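Local coordinates for DUF3209 family protein (Thermus thermophilus, PDB 2EHW) that is of unknown function but folds as an all-helical protein, in which a compact helical bundle carries a long extended C-terminal helix, at residues L6-I11 and P39-L44. Residues are numbered along the deposited sequence; the frame is centred on the assembly and turned at random.
Sequences LSALRI and PELKRL
A close, nearly parallel helix pair in the core of this all-helical fold meets where Ala8 of helix 4-16 faces Leu41 and Leu44 of helix 39-46. The axes of the segments 6-11 and 39-44 run at 25° to each other and approach to 8.8 Å. Such closeness is consistent with the small residue at this point: Ala8 CA and Leu44 CA, the nearest pair of alpha carbons, lie 6.0 Å apart.

The Ala8 methyl points at the partner helix and is met by two residues one turn apart. Leu44 brings a methyl to it, CD2 standing 3.8 Å from Ala8 CB, with Leu44 CG almost as near at 3.9 Å. With chi1 at 180° the Leu44 CG is turned away from the backbone N, and since CB already points toward helix 4-16, this extends the branch to it, CD2 also coming 4.2 Å from Leu9 N. Leu41 contributes differently. Its carbonyl O lies 3.8 Å from Ala8 CB, a plain van der Waals approach, while its side chain starts off to one side and bends back to place CD2 4.2 Å from the same methyl.

No hydrogen bond crosses between the segments, and all four touching residues are buried, so apolar contact carries the join. Elsewhere, Leu44 packs on Leu53 and Ala56 of helix 50-70, whereas Ala8 also touches Leu31 of helix 25-31. Shortening Leu44 to an alanine would probably open a gap beside the Ala8 methyl and cost the link to Leu53 and Ala56. A lone alanine methyl set against two leucines of a neighbouring helix, with axes under 9 Å apart and no hydrogen bond between them, is close helix-helix packing of the kind found in the core of alpha-helical bundles.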
# COMPACT_ATOMS: atom_id res chain seq x y z
N LEU A 6 -1.23 -1.42 -8.66
CA LEU A 6 0.17 -1.07 -8.49
C LEU A 6 0.34 0.45 -8.53
O LEU A 6 1.10 1.00 -7.74
CB LEU A 6 1.02 -1.74 -9.57
CG LEU A 6 1.08 -3.28 -9.52
CD1 LEU A 6 2.11 -3.77 -10.53
CD2 LEU A 6 1.46 -3.75 -8.12
N SER A 7 -0.35 1.11 -9.45
CA SER A 7 -0.27 2.57 -9.55
C SER A 7 -0.73 3.24 -8.26
O SER A 7 0.03 3.98 -7.63
CB SER A 7 -1.14 3.08 -10.71
OG SER A 7 -0.61 2.72 -11.96
N ALA A 8 -1.97 2.97 -7.86
CA ALA A 8 -2.54 3.54 -6.65
C ALA A 8 -1.59 3.36 -5.49
O ALA A 8 -1.36 4.28 -4.71
CB ALA A 8 -3.89 2.88 -6.34
N LEU A 9 -1.03 2.17 -5.38
CA LEU A 9 -0.10 1.86 -4.31
C LEU A 9 1.18 2.68 -4.46
O LEU A 9 1.73 3.16 -3.47
CB LEU A 9 0.23 0.37 -4.32
CG LEU A 9 1.25 -0.15 -3.31
CD1 LEU A 9 0.92 0.37 -1.92
CD2 LEU A 9 1.22 -1.68 -3.33
N ARG A 10 1.64 2.86 -5.69
CA ARG A 10 2.85 3.63 -5.88
C ARG A 10 2.60 5.09 -5.48
O ARG A 10 3.47 5.77 -4.94
CB ARG A 10 3.34 3.57 -7.33
CG ARG A 10 4.78 4.04 -7.43
CD ARG A 10 5.39 3.97 -8.81
NE ARG A 10 6.65 4.72 -8.81
CZ ARG A 10 7.44 4.86 -9.86
NH1 ARG A 10 8.56 5.57 -9.76
NH2 ARG A 10 7.13 4.29 -11.02
N ILE A 11 1.38 5.56 -5.74
CA ILE A 11 1.04 6.93 -5.39
C ILE A 11 1.11 7.15 -3.88
O ILE A 11 1.75 8.09 -3.42
CB ILE A 11 -0.38 7.28 -5.90
CG1 ILE A 11 -0.34 7.37 -7.42
CG2 ILE A 11 -0.86 8.59 -5.29
CD1 ILE A 11 -1.69 7.63 -8.06
N PRO A 39 -13.92 2.69 -5.73
CA PRO A 39 -13.66 3.57 -4.58
C PRO A 39 -12.43 3.16 -3.77
O PRO A 39 -11.76 4.01 -3.19
CB PRO A 39 -14.93 3.45 -3.74
CG PRO A 39 -15.96 2.85 -4.68
CD PRO A 39 -15.15 1.91 -5.51
N GLU A 40 -12.15 1.86 -3.72
CA GLU A 40 -11.03 1.38 -2.95
C GLU A 40 -9.71 1.90 -3.52
O GLU A 40 -8.77 2.19 -2.78
CB GLU A 40 -11.01 -0.16 -2.90
CG GLU A 40 -10.59 -0.82 -4.18
CD GLU A 40 -11.72 -1.01 -5.16
OE1 GLU A 40 -12.71 -0.25 -5.09
OE2 GLU A 40 -11.62 -1.92 -6.01
N LEU A 41 -9.65 2.04 -4.84
CA LEU A 41 -8.44 2.54 -5.48
C LEU A 41 -8.20 3.97 -5.02
O LEU A 41 -7.06 4.37 -4.77
CB LEU A 41 -8.58 2.48 -7.01
CG LEU A 41 -8.57 1.07 -7.62
CD1 LEU A 41 -8.91 1.13 -9.10
CD2 LEU A 41 -7.19 0.43 -7.41
N LYS A 42 -9.27 4.74 -4.89
CA LYS A 42 -9.15 6.12 -4.43
C LYS A 42 -8.68 6.13 -2.99
O LYS A 42 -7.79 6.90 -2.63
CB LYS A 42 -10.49 6.86 -4.52
CG LYS A 42 -10.40 8.27 -3.96
CD LYS A 42 -11.68 9.08 -4.15
CE LYS A 42 -11.47 10.51 -3.66
NZ LYS A 42 -12.68 11.36 -3.83
N ARG A 43 -9.28 5.29 -2.16
CA ARG A 43 -8.89 5.22 -0.75
C ARG A 43 -7.43 4.78 -0.63
O ARG A 43 -6.72 5.23 0.27
CB ARG A 43 -9.77 4.23 0.01
CG ARG A 43 -11.15 4.75 0.38
CD ARG A 43 -11.83 3.79 1.36
NE ARG A 43 -12.32 2.58 0.71
CZ ARG A 43 -13.38 2.54 -0.10
NH1 ARG A 43 -13.77 1.39 -0.65
NH2 ARG A 43 -14.06 3.65 -0.34
N LEU A 44 -7.00 3.89 -1.52
CA LEU A 44 -5.63 3.38 -1.52
C LEU A 44 -4.62 4.49 -1.86
O LEU A 44 -3.66 4.71 -1.13
CB LEU A 44 -5.50 2.22 -2.52
CG LEU A 44 -4.14 1.52 -2.68
CD1 LEU A 44 -3.58 1.12 -1.33
CD2 LEU A 44 -4.29 0.30 -3.59